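Local coordinates for protein phosphate transporter (Thermotoga maritima MSB8, PDB 6L85) that binds phosphate and sodium ions and probably imports phosphate across the membrane in a sodium-dependent way, as a bacterial relative of human SLC20 carriers, at residues G101-S109 with N373-V382; H59-G67 with V259-A268. One frame throughout, in Å; residues are numbered along the deposited sequence.

Contact 1. Residues G101-S109 with N373-V382; sequences GYPVSTTHS and NIVISWLLIV. With NA (sodium ion), chain Q; NA (sodium ion), chain R; PO4 (phosphate ion), chain P.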
loop_
_atom_site.group_PDB
_atom_site.type_symbol
_atom_site.label_atom_id
_atom_site.label_comp_id
_atom_site.label_asym_id
_atom_site.label_seq_id
_atom_site.Cartn_x
_atom_site.Cartn_y
_atom_site.Cartn_z
ATOM N N GLY B 101 26.871 14.678 11.655
ATOM C CA GLY B 101 26.858 13.499 10.809
ATOM C C GLY B 101 27.023 12.183 11.538
ATOM O O GLY B 101 27.376 11.180 10.912
ATOM N N TYR B 102 26.772 12.143 12.857
ATOM C CA TYR B 102 26.995 10.859 13.517
ATOM C C TYR B 102 25.689 10.086 13.648
ATOM O O TYR B 102 24.682 10.637 14.122
ATOM C CB TYR B 102 27.626 11.065 14.894
ATOM C CG TYR B 102 29.101 11.409 14.820
ATOM C CD1 TYR B 102 29.517 12.710 14.575
ATOM C CD2 TYR B 102 30.079 10.430 14.969
ATOM C CE1 TYR B 102 30.870 13.034 14.495
ATOM C CE2 TYR B 102 31.435 10.742 14.888
ATOM C CZ TYR B 102 31.822 12.046 14.657
ATOM O OH TYR B 102 33.162 12.362 14.581
ATOM N N PRO B 103 25.658 8.828 13.208
ATOM C CA PRO B 103 24.475 7.975 13.402
ATOM C C PRO B 103 24.391 7.501 14.850
ATOM O O PRO B 103 25.303 6.831 15.341
ATOM C CB PRO B 103 24.727 6.802 12.441
ATOM C CG PRO B 103 26.242 6.718 12.350
ATOM C CD PRO B 103 26.777 8.115 12.564
ATOM N N VAL B 104 23.296 7.858 15.532
ATOM C CA VAL B 104 23.029 7.452 16.914
ATOM C C VAL B 104 21.656 6.771 16.983
ATOM O O VAL B 104 20.838 6.866 16.066
ATOM C CB VAL B 104 23.076 8.641 17.905
ATOM C CG1 VAL B 104 24.461 9.250 17.955
ATOM C CG2 VAL B 104 22.036 9.704 17.535
ATOM N N SER B 105 21.394 6.120 18.114
ATOM C CA SER B 105 20.103 5.487 18.360
ATOM C C SER B 105 19.136 6.482 18.992
ATOM O O SER B 105 19.345 6.917 20.135
ATOM C CB SER B 105 20.242 4.267 19.264
ATOM O OG SER B 105 18.957 3.782 19.636
ATOM N N THR B 106 18.065 6.813 18.257
ATOM C CA THR B 106 16.989 7.649 18.787
ATOM C C THR B 106 16.142 6.876 19.789
ATOM O O THR B 106 15.518 7.481 20.664
ATOM C CB THR B 106 16.097 8.191 17.636
ATOM O OG1 THR B 106 15.287 7.133 17.086
ATOM C CG2 THR B 106 16.951 8.793 16.493
ATOM N N THR B 107 16.086 5.547 19.654
ATOM C CA THR B 107 15.371 4.726 20.627
ATOM C C THR B 107 16.092 4.726 21.982
ATOM O O THR B 107 15.466 4.939 23.036
ATOM C CB THR B 107 15.223 3.299 20.083
ATOM O OG1 THR B 107 14.682 3.334 18.748
ATOM C CG2 THR B 107 14.346 2.426 20.989
ATOM N N HIS B 108 17.410 4.479 21.976
ATOM C CA HIS B 108 18.175 4.563 23.219
ATOM C C HIS B 108 18.015 5.938 23.834
ATOM O O HIS B 108 17.841 6.067 25.057
ATOM C CB HIS B 108 19.656 4.255 22.971
ATOM C CG HIS B 108 19.913 2.825 22.613
ATOM N ND1 HIS B 108 21.175 2.287 22.529
ATOM C CD2 HIS B 108 19.057 1.816 22.327
ATOM C CE1 HIS B 108 21.090 1.007 22.207
ATOM N NE2 HIS B 108 19.816 0.700 22.060
ATOM N N SER B 109 17.995 6.972 22.983
ATOM C CA SER B 109 17.870 8.344 23.461
ATOM C C SER B 109 16.539 8.566 24.164
ATOM O O SER B 109 16.496 9.133 25.262
ATOM C CB SER B 109 18.037 9.322 22.301
ATOM O OG SER B 109 19.172 8.955 21.547
ATOM N N ASN B 373 34.773 8.079 18.286
ATOM C CA ASN B 373 33.688 9.003 18.609
ATOM C C ASN B 373 32.332 8.307 18.560
ATOM O O ASN B 373 31.470 8.532 19.420
ATOM C CB ASN B 373 33.698 10.184 17.638
ATOM C CG ASN B 373 34.806 11.172 17.931
ATOM O OD1 ASN B 373 35.618 10.947 18.817
ATOM N ND2 ASN B 373 34.845 12.275 17.182
ATOM N N ILE B 374 32.127 7.465 17.549
ATOM C CA ILE B 374 30.855 6.769 17.401
ATOM C C ILE B 374 30.627 5.838 18.582
ATOM O O ILE B 374 29.547 5.827 19.189
ATOM C CB ILE B 374 30.811 6.014 16.058
ATOM C CG1 ILE B 374 30.447 6.979 14.926
ATOM C CG2 ILE B 374 29.843 4.821 16.124
ATOM C CD1 ILE B 374 30.368 6.326 13.569
ATOM N N VAL B 375 31.648 5.051 18.931
ATOM C CA VAL B 375 31.516 4.125 20.054
ATOM C C VAL B 375 31.263 4.883 21.359
ATOM O O VAL B 375 30.427 4.471 22.177
ATOM C CB VAL B 375 32.757 3.218 20.144
ATOM C CG1 VAL B 375 32.726 2.377 21.426
ATOM C CG2 VAL B 375 32.836 2.327 18.913
ATOM N N ILE B 376 31.963 6.005 21.566
ATOM C CA ILE B 376 31.752 6.796 22.777
ATOM C C ILE B 376 30.310 7.271 22.842
ATOM O O ILE B 376 29.639 7.128 23.873
ATOM C CB ILE B 376 32.716 7.999 22.839
ATOM C CG1 ILE B 376 34.189 7.575 22.813
ATOM C CG2 ILE B 376 32.429 8.850 24.079
ATOM C CD1 ILE B 376 34.651 7.013 24.036
ATOM N N SER B 377 29.835 7.895 21.755
ATOM C CA SER B 377 28.483 8.436 21.731
ATOM C C SER B 377 27.465 7.342 22.008
ATOM O O SER B 377 26.511 7.551 22.767
ATOM C CB SER B 377 28.206 9.115 20.382
ATOM O OG SER B 377 28.036 8.150 19.351
ATOM N N TRP B 378 27.674 6.148 21.442
ATOM C CA TRP B 378 26.719 5.073 21.688
ATOM C C TRP B 378 26.735 4.631 23.148
ATOM O O TRP B 378 25.676 4.356 23.728
ATOM C CB TRP B 378 26.999 3.885 20.778
ATOM C CG TRP B 378 26.706 4.174 19.363
ATOM C CD1 TRP B 378 26.318 5.369 18.831
ATOM C CD2 TRP B 378 26.785 3.255 18.273
ATOM N NE1 TRP B 378 26.138 5.245 17.479
ATOM C CE2 TRP B 378 26.422 3.959 17.106
ATOM C CE3 TRP B 378 27.128 1.904 18.167
ATOM C CZ2 TRP B 378 26.389 3.361 15.850
ATOM C CZ3 TRP B 378 27.093 1.308 16.915
ATOM C CH2 TRP B 378 26.733 2.037 15.773
ATOM N N LEU B 379 27.920 4.520 23.758
ATOM C CA LEU B 379 27.926 4.077 25.151
ATOM C C LEU B 379 27.376 5.155 26.077
ATOM O O LEU B 379 26.770 4.834 27.099
ATOM C CB LEU B 379 29.330 3.646 25.583
ATOM C CG LEU B 379 29.836 2.431 24.813
ATOM C CD1 LEU B 379 31.356 2.331 24.866
ATOM C CD2 LEU B 379 29.175 1.138 25.278
ATOM N N LEU B 380 27.499 6.430 25.698
ATOM C CA LEU B 380 27.117 7.519 26.586
ATOM C C LEU B 380 25.708 8.059 26.368
ATOM O O LEU B 380 25.261 8.889 27.172
ATOM C CB LEU B 380 28.105 8.685 26.444
ATOM C CG LEU B 380 29.468 8.481 27.129
ATOM C CD1 LEU B 380 30.320 9.736 27.049
ATOM C CD2 LEU B 380 29.224 8.110 28.572
ATOM N N ILE B 381 25.003 7.646 25.308
ATOM C CA ILE B 381 23.781 8.373 24.942
ATOM C C ILE B 381 22.673 8.155 25.972
ATOM O O ILE B 381 21.982 9.108 26.358
ATOM C CB ILE B 381 23.338 8.003 23.507
ATOM C CG1 ILE B 381 22.174 8.882 23.042
ATOM C CG2 ILE B 381 22.932 6.546 23.397
ATOM C CD1 ILE B 381 22.557 10.290 22.719
ATOM N N VAL B 382 22.489 6.924 26.456
ATOM C CA VAL B 382 21.440 6.669 27.446
ATOM C C VAL B 382 21.646 7.503 28.716
ATOM O O VAL B 382 20.704 8.202 29.130
ATOM C CB VAL B 382 21.303 5.177 27.714
ATOM C CG1 VAL B 382 20.262 4.935 28.803
ATOM C CG2 VAL B 382 20.928 4.432 26.433
HETATM NA NA NA Q . 20.458 6.401 13.892
HETATM NA NA NA R . 13.157 1.707 17.721
HETATM P P PO4 P . 17.288 3.974 16.172
HETATM O O1 PO4 P . 18.684 3.472 15.805
HETATM O O2 PO4 P . 16.979 3.789 17.642
HETATM O O3 PO4 P . 16.276 3.183 15.350
HETATM O O4 PO4 P . 17.176 5.467 15.904
HETATM O O HOH W 1 21.487 6.387 11.745
HETATM O O HOH W 2 11.488 2.421 19.083
#
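Tyr102 presents a ring edge to helix 368-400: Ile374 CG1 lies in the ring plane, 3.5 Å from Tyr102 CD2. From here the Pro-Val-Ser-Thr-Thr-His run of 103-108 leads into an anion-binding helix N-terminus, and the similar Pro343-His348 run adds the hydroxyls of Ser345, Thr346 and Thr347 round the same phosphate. Trp378 NE1 donates to Pro103 O at 2.8 Å (N-H...O 160°), a bond lying in both the indole plane and the carbonyl plane. A phenylalanine replacing Trp378 would probably leave Pro103 O without this donor and free the loop to shift beside the sodium site. Next along, Val104 O binds a sodium ion at 2.3 Å, with Asn21, Asp22 and Thr347, while Val104 CG1 rests 4.0 Å from Ser377 OG. Turned away from its own backbone N (chi1 172°), Ser105 OG N-caps helix 106-121 by accepting from His108 N at 2.9 Å, and also donates to phosphate O2. Thr106 N and OG1 both reach phosphate O4; Thr107 N and OG1 bring the donors on O2 to three. Thr107 OG1 additionally binds the second sodium at 2.5 Å. Beyond the phosphate, His108 CB packs 3.7 Å from Val382 CG2. Ser109 OG hydrogen-bonds to Ser105 O, and Ile381 CG1 (chi1 -173°) packs 3.4 Å from that same Ser109 OG.

Contact 2. Residues H59-G67 with V259-A268; sequences HVSQTIVKG and VANAAGPVAA
Ser61 and Ala260 bring the two backbones to 4.1 Å, CA to CA, where helix 58-66 meets the start of helix 260-275. The short axes of 59-66 and 260-268 approach to 7.8 Å with their N-to-C directions 56° apart, so the close stretch is brief and the chains diverge on leaving it. The second helix is kinked at Pro265, whose nitrogen has no hydrogen to give to the preceding turn. Small residues make the approach possible: Ala260, Gly264 and Ala268 recur every four positions, a small-xxx-small pattern facing the first helix. Ala260 CB enters between Val60, Ser61 and Ile64, coming 3.3 Å from Ser61 N and 3.6 Å from Val60 CG1. One turn on, Ile64 CG2 lies across Gly264 and also meets Pro265 CD at 3.8 Å, the two side chains at an oblique slant. A beta-carbon on Gly264 would fall 2.6 Å from Ile64 CG2, a clash that shows how little room this site leaves. With CG2 turned to the side opposite its carbonyl carbon, Val65 sets that methyl 3.2 Å from Gly264 O and, more loosely, near the methyls of Ala267 and Ala268. Ser61 OG is satisfied by a hydrogen bond with Gly57 O, just ahead of the helix, and meets Ala260 and Ala263 through van der Waals contact. No hydrogen bond crosses between the two segments, and every touching residue is buried; the join therefore rests on close apolar fit, with backbone polar groups largely engaged inside each helix.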
loop_
_atom_site.group_PDB
_atom_site.type_symbol
_atom_site.label_atom_id
_atom_site.label_comp_id
_atom_site.label_asym_id
_atom_site.label_seq_id
_atom_site.Cartn_x
_atom_site.Cartn_y
_atom_site.Cartn_z
ATOM N N HIS B 59 2.177 -0.431 18.172
ATOM C CA HIS B 59 2.550 -1.515 19.078
ATOM C C HIS B 59 3.756 -1.157 19.943
ATOM O O HIS B 59 3.730 -1.350 21.162
ATOM C CB HIS B 59 2.791 -2.779 18.266
ATOM C CG HIS B 59 1.678 -3.072 17.310
ATOM N ND1 HIS B 59 0.434 -3.500 17.733
ATOM C CD2 HIS B 59 1.595 -2.938 15.962
ATOM C CE1 HIS B 59 -0.358 -3.647 16.684
ATOM N NE2 HIS B 59 0.324 -3.319 15.597
ATOM N N VAL B 60 4.807 -0.598 19.346
ATOM C CA VAL B 60 5.928 -0.147 20.163
ATOM C C VAL B 60 5.580 1.142 20.911
ATOM O O VAL B 60 6.130 1.404 21.997
ATOM C CB VAL B 60 7.190 0.012 19.285
ATOM C CG1 VAL B 60 8.371 0.522 20.132
ATOM C CG2 VAL B 60 7.527 -1.307 18.610
ATOM N N SER B 61 4.698 1.979 20.343
ATOM C CA SER B 61 4.240 3.184 21.046
ATOM C C SER B 61 3.629 2.841 22.408
ATOM O O SER B 61 3.804 3.586 23.387
ATOM C CB SER B 61 3.232 3.955 20.181
ATOM O OG SER B 61 3.801 4.336 18.934
ATOM N N GLN B 62 2.911 1.712 22.494
ATOM C CA GLN B 62 2.378 1.278 23.788
ATOM C C GLN B 62 3.495 0.989 24.795
ATOM O O GLN B 62 3.382 1.332 25.982
ATOM C CB GLN B 62 1.507 0.041 23.606
ATOM C CG GLN B 62 0.176 0.323 22.947
ATOM C CD GLN B 62 -0.344 -0.898 22.245
ATOM O OE1 GLN B 62 -0.041 -2.029 22.657
ATOM N NE2 GLN B 62 -1.108 -0.696 21.157
ATOM N N THR B 63 4.587 0.364 24.338
ATOM C CA THR B 63 5.689 0.056 25.249
ATOM C C THR B 63 6.373 1.326 25.726
ATOM O O THR B 63 6.703 1.458 26.906
ATOM C CB THR B 63 6.688 -0.867 24.570
ATOM O OG1 THR B 63 5.998 -2.033 24.111
ATOM C CG2 THR B 63 7.804 -1.280 25.556
ATOM N N ILE B 64 6.589 2.280 24.826
ATOM C CA ILE B 64 7.152 3.555 25.267
ATOM C C ILE B 64 6.238 4.208 26.304
ATOM O O ILE B 64 6.712 4.834 27.262
ATOM C CB ILE B 64 7.413 4.485 24.064
ATOM C CG1 ILE B 64 8.465 3.864 23.140
ATOM C CG2 ILE B 64 7.849 5.884 24.523
ATOM C CD1 ILE B 64 9.807 3.584 23.792
ATOM N N VAL B 65 4.916 4.068 26.146
ATOM C CA VAL B 65 4.025 4.746 27.085
ATOM C C VAL B 65 4.095 4.102 28.480
ATOM O O VAL B 65 4.160 4.811 29.492
ATOM C CB VAL B 65 2.585 4.802 26.537
ATOM C CG1 VAL B 65 1.607 5.183 27.641
ATOM C CG2 VAL B 65 2.491 5.836 25.398
ATOM N N LYS B 66 4.118 2.766 28.578
ATOM C CA LYS B 66 4.127 2.209 29.934
ATOM C C LYS B 66 5.186 1.136 30.200
ATOM O O LYS B 66 5.043 0.373 31.161
ATOM C CB LYS B 66 2.744 1.661 30.293
ATOM C CG LYS B 66 2.218 0.593 29.365
ATOM C CD LYS B 66 0.898 0.047 29.909
ATOM C CE LYS B 66 0.063 1.155 30.551
ATOM N NZ LYS B 66 -0.957 0.623 31.501
ATOM N N GLY B 67 6.275 1.089 29.440
ATOM C CA GLY B 67 7.259 0.034 29.652
ATOM C C GLY B 67 8.560 0.507 30.269
ATOM O O GLY B 67 9.409 -0.310 30.643
ATOM N N VAL B 259 8.422 5.186 15.064
ATOM C CA VAL B 259 7.491 6.296 15.279
ATOM C C VAL B 259 7.167 6.405 16.764
ATOM O O VAL B 259 6.988 7.509 17.276
ATOM C CB VAL B 259 6.213 6.186 14.406
ATOM C CG1 VAL B 259 5.283 5.043 14.873
ATOM C CG2 VAL B 259 5.455 7.554 14.388
ATOM N N ALA B 260 7.177 5.279 17.479
ATOM C CA ALA B 260 7.023 5.265 18.935
ATOM C C ALA B 260 7.928 6.258 19.658
ATOM O O ALA B 260 7.512 6.822 20.672
ATOM C CB ALA B 260 7.290 3.862 19.490
ATOM N N ASN B 261 9.148 6.500 19.165
ATOM C CA ASN B 261 10.045 7.365 19.933
ATOM C C ASN B 261 9.538 8.797 20.016
ATOM O O ASN B 261 9.952 9.549 20.917
ATOM C CB ASN B 261 11.460 7.346 19.360
ATOM C CG ASN B 261 12.011 5.945 19.221
ATOM O OD1 ASN B 261 11.544 4.996 19.888
ATOM N ND2 ASN B 261 13.016 5.801 18.384
ATOM N N ALA B 262 8.653 9.189 19.103
ATOM C CA ALA B 262 7.968 10.473 19.199
ATOM C C ALA B 262 6.503 10.332 19.577
ATOM O O ALA B 262 5.987 11.162 20.329
ATOM C CB ALA B 262 8.085 11.242 17.882
ATOM N N ALA B 263 5.837 9.270 19.114
ATOM C CA ALA B 263 4.399 9.123 19.303
ATOM C C ALA B 263 4.039 8.617 20.699
ATOM O O ALA B 263 2.947 8.942 21.195
ATOM C CB ALA B 263 3.811 8.191 18.233
ATOM N N GLY B 264 4.889 7.793 21.323
ATOM C CA GLY B 264 4.660 7.352 22.678
ATOM C C GLY B 264 4.574 8.501 23.666
ATOM O O GLY B 264 3.577 8.650 24.375
ATOM N N PRO B 265 5.599 9.361 23.719
ATOM C CA PRO B 265 5.509 10.502 24.653
ATOM C C PRO B 265 4.334 11.410 24.365
ATOM O O PRO B 265 3.623 11.823 25.301
ATOM C CB PRO B 265 6.865 11.210 24.474
ATOM C CG PRO B 265 7.807 10.099 24.041
ATOM C CD PRO B 265 6.944 9.257 23.108
ATOM N N VAL B 266 4.080 11.699 23.080
ATOM C CA VAL B 266 2.938 12.541 22.720
ATOM C C VAL B 266 1.633 11.870 23.138
ATOM O O VAL B 266 0.729 12.523 23.669
ATOM C CB VAL B 266 2.944 12.869 21.211
ATOM C CG1 VAL B 266 1.622 13.587 20.805
ATOM C CG2 VAL B 266 4.148 13.710 20.835
ATOM N N ALA B 267 1.493 10.571 22.859
ATOM C CA ALA B 267 0.292 9.849 23.280
ATOM C C ALA B 267 0.098 9.920 24.793
ATOM O O ALA B 267 -1.033 10.035 25.277
ATOM C CB ALA B 267 0.362 8.381 22.853
ATOM N N ALA B 268 1.182 9.820 25.560
ATOM C CA ALA B 268 1.029 9.885 27.007
ATOM C C ALA B 268 0.468 11.242 27.414
ATOM O O ALA B 268 -0.422 11.330 28.279
ATOM C CB ALA B 268 2.360 9.590 27.706
#

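The segments alternate along the chain, in the order 59-67, 101-109, 259-268, 373-382, so the two contacts cross along the chain although their centres lie about 20 Å apart. Each pairs a different couple of helices, yet they meet at the ion sites: Asn261 ND2, in the second segment of contact 2, lies 2.9 Å from Thr106 OG1 and 3.0 Å from Thr107 OG1, both probable hydrogen bonds. Asn257 and Asp258, just before that segment, share a sodium ion with Thr107. Helix 106-121 continues the bridge, as Val111 touches Ile64 and Ile110 touches Pro265. Asn261 is thus probably a second-shell residue of these sites, and the helix that carries it is packed by contact 2.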